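Local coordinates for disulfide bond forming protein (DsbF) (Mycobacterium tuberculosis, PDB 3IOS) that probably catalyses the oxidation of reduced, unfolded secreted proteins to form disulfide bonds, as an extracellular member of the thioredoxin family, at residues 41-46 with 119-124; 46-51 with 114-119. One frame throughout, in Å; residues are numbered along the deposited sequence.

How the interactions relate
Strand 42-47, the middle strand of the five-stranded mixed sheet of a thioredoxin fold, enters both contacts. In interaction 1 its first part, residues 41-46, pairs with residues 119-124, closing a long loop that holds helices 52-67, 82-91 and 106-110 and strands 72-77 and 98-101. Interaction 2 lies nested inside that loop: where strand 42-47 ends, residues 46-51 run on to the Cys-51 end of helix 52-67 and meet residues 114-119, the approach to strand 118-122. Phe-46 and Tyr-119 belong to both. One antiparallel ladder thus passes from the sheet core in interaction 1 to the redox-active end in interaction 2.

Interaction 1. Residues 41-46 with 119-124; sequences PAVLWF and YAFVDP
Four backbone hydrogen bonds join Ala-42 to Val-122 and Leu-44 to Ala-120. Ala-42 N donates to Val-122 O and Val-122 N to Ala-42 O, both at 2.9 Å; Leu-44 N reaches Ala-120 O at 2.8 Å, and Ala-120 N returns the bond to Leu-44 O. The strands run antiparallel, at 169°, as the central strand of the thioredoxin fold and its antiparallel neighbour. Val-43 faces Phe-121 between these two pairs and Trp-45 faces Tyr-119 beyond the second, both non-hydrogen-bonded; a CA-H...O contact from Tyr-119 CA to Leu-44 O adds to the ladder.

On the face of Trp-45 and Tyr-119 the two side chains run alongside each other. Their planes are only 21° apart, but the Trp-45 five-membered ring and the phenol are offset so far that little of either covers the other. Contact falls on Trp-45 CD1, 3.4 Å from Tyr-119 CE1. The Tyr-119 hydroxyl is hydrogen-bonded to Glu-57 of helix 52-67. Farther along this face Val-43 spreads both methyls beside Phe-121, CG2 coming 3.8 Å from CD2; helix 137-147 packs against both residues.

The opposite face carries Ala-42, Leu-44, Ala-120 and Val-122, with the Phe-46 ring at one end. Leu-44 has CG anti to its carbonyl carbon, and a chi2 of 104°, off the staggered values, swings CD1 across to Val-122 CG2, 3.8 Å away, while its CB meets Ala-120 CB. That alanine methyl also sits at the edge of the Phe-46 ring, 3.7 Å from CE1. Just outside the ladder, Pro-41, before the first strand, touches Pro-124, after the second.

The peptides of Ala-42, Leu-44, Ala-120 and Val-122 thus bond across the ladder, while Val-43 and Trp-45 turn theirs to strand 72-77; apolar side chains dominate both buried faces.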
# COMPACT_ATOMS: atom_id res chain seq x y z
N PRO A 41 -8.89 8.67 -4.75
CA PRO A 41 -8.38 7.39 -5.24
C PRO A 41 -7.15 7.00 -4.43
O PRO A 41 -6.32 7.84 -4.12
CB PRO A 41 -8.06 7.69 -6.70
CG PRO A 41 -7.63 9.13 -6.64
CD PRO A 41 -8.66 9.74 -5.73
N ALA A 42 -7.06 5.73 -4.07
CA ALA A 42 -5.90 5.28 -3.29
C ALA A 42 -5.52 3.86 -3.64
O ALA A 42 -6.33 3.08 -4.13
CB ALA A 42 -6.20 5.40 -1.79
N VAL A 43 -4.26 3.54 -3.41
CA VAL A 43 -3.77 2.20 -3.66
C VAL A 43 -2.94 1.77 -2.46
O VAL A 43 -2.01 2.47 -2.07
CB VAL A 43 -2.86 2.13 -4.90
CG1 VAL A 43 -2.30 0.72 -5.05
CG2 VAL A 43 -3.64 2.53 -6.13
N LEU A 44 -3.30 0.64 -1.86
CA LEU A 44 -2.54 0.12 -0.74
C LEU A 44 -1.75 -1.06 -1.28
O LEU A 44 -2.30 -1.98 -1.88
CB LEU A 44 -3.46 -0.32 0.40
CG LEU A 44 -4.15 0.85 1.11
CD1 LEU A 44 -5.60 0.92 0.66
CD2 LEU A 44 -4.07 0.70 2.62
N TRP A 45 -0.44 -1.01 -1.08
CA TRP A 45 0.46 -2.05 -1.55
C TRP A 45 1.00 -2.81 -0.34
O TRP A 45 1.74 -2.25 0.47
CB TRP A 45 1.58 -1.39 -2.35
CG TRP A 45 2.75 -2.25 -2.66
CD1 TRP A 45 2.74 -3.51 -3.18
CD2 TRP A 45 4.13 -1.90 -2.49
NE1 TRP A 45 4.02 -3.96 -3.35
CE2 TRP A 45 4.89 -2.99 -2.94
CE3 TRP A 45 4.79 -0.76 -2.02
CZ2 TRP A 45 6.30 -2.99 -2.93
CZ3 TRP A 45 6.19 -0.75 -2.00
CH2 TRP A 45 6.92 -1.86 -2.45
N PHE A 46 0.63 -4.08 -0.24
CA PHE A 46 1.05 -4.91 0.88
C PHE A 46 2.35 -5.61 0.54
O PHE A 46 2.43 -6.36 -0.44
CB PHE A 46 -0.04 -5.92 1.22
CG PHE A 46 -1.37 -5.28 1.52
CD1 PHE A 46 -2.18 -4.80 0.50
CD2 PHE A 46 -1.79 -5.12 2.84
CE1 PHE A 46 -3.39 -4.17 0.79
CE2 PHE A 46 -2.99 -4.49 3.14
CZ PHE A 46 -3.79 -4.01 2.11
N TYR A 119 -2.49 -5.90 -3.55
CA TYR A 119 -2.84 -4.51 -3.80
C TYR A 119 -4.31 -4.27 -3.49
O TYR A 119 -5.16 -5.10 -3.83
CB TYR A 119 -2.60 -4.18 -5.28
CG TYR A 119 -1.15 -4.24 -5.70
CD1 TYR A 119 -0.38 -3.08 -5.75
CD2 TYR A 119 -0.55 -5.45 -6.02
CE1 TYR A 119 0.97 -3.13 -6.09
CE2 TYR A 119 0.80 -5.51 -6.37
CZ TYR A 119 1.55 -4.34 -6.40
OH TYR A 119 2.88 -4.39 -6.74
N ALA A 120 -4.61 -3.16 -2.83
CA ALA A 120 -6.00 -2.83 -2.55
C ALA A 120 -6.27 -1.53 -3.29
O ALA A 120 -5.60 -0.52 -3.05
CB ALA A 120 -6.23 -2.66 -1.06
N PHE A 121 -7.24 -1.56 -4.20
CA PHE A 121 -7.58 -0.37 -4.97
C PHE A 121 -8.83 0.26 -4.39
O PHE A 121 -9.86 -0.40 -4.24
CB PHE A 121 -7.75 -0.71 -6.45
CG PHE A 121 -6.51 -1.28 -7.08
CD1 PHE A 121 -6.23 -2.64 -7.03
CD2 PHE A 121 -5.56 -0.43 -7.66
CE1 PHE A 121 -5.04 -3.15 -7.54
CE2 PHE A 121 -4.37 -0.93 -8.17
CZ PHE A 121 -4.10 -2.30 -8.10
N VAL A 122 -8.72 1.53 -4.04
CA VAL A 122 -9.83 2.27 -3.44
C VAL A 122 -10.27 3.39 -4.36
O VAL A 122 -9.47 4.27 -4.68
CB VAL A 122 -9.40 2.89 -2.10
CG1 VAL A 122 -10.59 3.54 -1.43
CG2 VAL A 122 -8.77 1.82 -1.21
N ASP A 123 -11.52 3.37 -4.81
CA ASP A 123 -11.97 4.44 -5.68
C ASP A 123 -12.52 5.56 -4.79
O ASP A 123 -12.71 5.37 -3.59
CB ASP A 123 -13.01 3.93 -6.71
CG ASP A 123 -14.37 3.63 -6.11
OD1 ASP A 123 -15.17 2.96 -6.80
OD2 ASP A 123 -14.66 4.05 -4.98
N PRO A 124 -12.75 6.76 -5.36
CA PRO A 124 -13.27 7.88 -4.57
C PRO A 124 -14.58 7.65 -3.82
O PRO A 124 -14.90 8.37 -2.88
CB PRO A 124 -13.38 9.00 -5.59
CG PRO A 124 -12.26 8.69 -6.54
CD PRO A 124 -12.43 7.20 -6.72

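Interaction 2. Residues 46-51 with 114-119; sequences FWAPWC and TQQPAY
Phe-46 and Ala-118 form the last antiparallel bridge between strands 42-47 and 118-122, beside the CxxC site of this thioredoxin fold. Phe-46 N donates to Ala-118 O at 2.9 Å, from 31° off the carbonyl plane; the return bond, Ala-118 N to Phe-46 O, is weak at 3.4 Å. Beyond it the chains part. Residues 48-51 make a type I turn that delivers Cys-51 to the N-cap of helix 52-67, where SG caps a backbone N, and Pro-117 follows a cis peptide bond, matching the cis-proline that faces the active-site cysteines in thioredoxins. Pro-117 CA approaches Phe-46 O in a CA-H...O contact, and its ring touches Cys-54, the partner cysteine.

Gln-116 fills the angle between the chains. With CG set between the backbone N and the carbonyl carbon (chi1 74°) and a further bend at chi2, the side chain folds over the turn. Its CG lies 3.8 Å from Ala-48 CB. The Gln-116 and Trp-50 side chains cross at about a right angle, NE2 lying 3.4 Å from CH2, while Ala-48 CB lies over the rim of one face of the indole. Trp-50 NE1 is held by the carbonyl of Leu-79. In this conformer of Cys-51, one of two, Gln-116 NE2 tentatively donates to Cys-51 SG, a sulfur of the redox-active pair, at 3.3 Å, with an N-H...S angle of 155° and the sulfur close to the amide plane.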
# COMPACT_ATOMS: atom_id res chain seq x y z
N PHE A 46 0.63 -4.08 -0.24
CA PHE A 46 1.05 -4.91 0.88
C PHE A 46 2.35 -5.61 0.54
O PHE A 46 2.43 -6.36 -0.44
CB PHE A 46 -0.04 -5.92 1.22
CG PHE A 46 -1.37 -5.28 1.52
CD1 PHE A 46 -2.18 -4.80 0.50
CD2 PHE A 46 -1.79 -5.12 2.84
CE1 PHE A 46 -3.39 -4.17 0.79
CE2 PHE A 46 -2.99 -4.49 3.14
CZ PHE A 46 -3.79 -4.01 2.11
N TRP A 47 3.38 -5.36 1.34
CA TRP A 47 4.69 -5.95 1.10
C TRP A 47 5.39 -6.44 2.36
O TRP A 47 5.00 -6.09 3.48
CB TRP A 47 5.61 -4.94 0.38
CG TRP A 47 5.86 -3.62 1.11
CD1 TRP A 47 5.12 -2.48 1.02
CD2 TRP A 47 6.96 -3.32 1.98
NE1 TRP A 47 5.69 -1.48 1.78
CE2 TRP A 47 6.83 -1.97 2.37
CE3 TRP A 47 8.05 -4.06 2.45
CZ2 TRP A 47 7.73 -1.34 3.23
CZ3 TRP A 47 8.96 -3.43 3.31
CH2 TRP A 47 8.80 -2.09 3.68
N ALA A 48 6.40 -7.28 2.17
CA ALA A 48 7.22 -7.82 3.26
C ALA A 48 8.65 -7.54 2.79
O ALA A 48 8.97 -7.76 1.62
CB ALA A 48 6.98 -9.32 3.42
N PRO A 49 9.52 -7.07 3.69
CA PRO A 49 10.91 -6.75 3.35
C PRO A 49 11.73 -7.87 2.72
O PRO A 49 12.58 -7.61 1.86
CB PRO A 49 11.51 -6.31 4.69
CG PRO A 49 10.33 -5.90 5.50
CD PRO A 49 9.29 -6.91 5.13
N TRP A 50 11.48 -9.10 3.15
CA TRP A 50 12.22 -10.26 2.67
C TRP A 50 11.65 -10.88 1.41
O TRP A 50 12.21 -11.86 0.89
CB TRP A 50 12.27 -11.31 3.79
CG TRP A 50 10.92 -11.53 4.42
CD1 TRP A 50 10.47 -11.00 5.59
CD2 TRP A 50 9.83 -12.26 3.85
NE1 TRP A 50 9.16 -11.36 5.80
CE2 TRP A 50 8.74 -12.14 4.75
CE3 TRP A 50 9.66 -13.01 2.68
CZ2 TRP A 50 7.50 -12.72 4.51
CZ3 TRP A 50 8.42 -13.60 2.44
CH2 TRP A 50 7.36 -13.45 3.35
N CYS A 51 10.57 -10.36 0.89
CA CYS A 51 9.96 -10.93 -0.28
C CYS A 51 10.63 -10.46 -1.58
O CYS A 51 10.56 -9.26 -1.92
CB CYS A 51 8.46 -10.45 -0.16
SG CYS A 51 7.52 -11.31 -1.55
N THR A 114 -3.20 -12.22 3.56
CA THR A 114 -2.41 -13.15 4.36
C THR A 114 -1.04 -13.37 3.73
O THR A 114 -0.10 -13.79 4.40
CB THR A 114 -3.12 -14.51 4.50
OG1 THR A 114 -3.47 -15.00 3.20
CG2 THR A 114 -4.39 -14.35 5.34
N GLN A 115 -0.94 -13.06 2.44
CA GLN A 115 0.32 -13.23 1.72
C GLN A 115 0.61 -12.08 0.77
O GLN A 115 -0.29 -11.54 0.13
CB GLN A 115 0.30 -14.54 0.93
CG GLN A 115 0.08 -15.78 1.77
CD GLN A 115 -0.08 -17.03 0.91
OE1 GLN A 115 0.83 -17.40 0.17
NE2 GLN A 115 -1.23 -17.68 1.02
N GLN A 116 1.88 -11.72 0.67
CA GLN A 116 2.28 -10.65 -0.22
C GLN A 116 2.84 -11.27 -1.50
O GLN A 116 3.23 -12.43 -1.51
CB GLN A 116 3.36 -9.78 0.43
CG GLN A 116 4.74 -10.42 0.50
CD GLN A 116 4.71 -11.79 1.16
OE1 GLN A 116 4.05 -11.98 2.18
NE2 GLN A 116 5.44 -12.74 0.59
N PRO A 117 2.86 -10.50 -2.59
CA PRO A 117 2.37 -9.12 -2.59
C PRO A 117 0.87 -9.07 -2.84
O PRO A 117 0.27 -10.04 -3.31
CB PRO A 117 3.17 -8.48 -3.72
CG PRO A 117 3.24 -9.60 -4.71
CD PRO A 117 3.55 -10.81 -3.85
N ALA A 118 0.27 -7.93 -2.51
CA ALA A 118 -1.15 -7.73 -2.73
C ALA A 118 -1.38 -6.24 -2.91
O ALA A 118 -0.55 -5.42 -2.50
CB ALA A 118 -1.97 -8.25 -1.55
N TYR A 119 -2.49 -5.90 -3.55
CA TYR A 119 -2.84 -4.51 -3.80
C TYR A 119 -4.31 -4.27 -3.49
O TYR A 119 -5.16 -5.10 -3.83
CB TYR A 119 -2.60 -4.18 -5.28
CG TYR A 119 -1.15 -4.24 -5.70
CD1 TYR A 119 -0.38 -3.08 -5.75
CD2 TYR A 119 -0.55 -5.45 -6.02
CE1 TYR A 119 0.97 -3.13 -6.09
CE2 TYR A 119 0.80 -5.51 -6.37
CZ TYR A 119 1.55 -4.34 -6.40
OH TYR A 119 2.88 -4.39 -6.74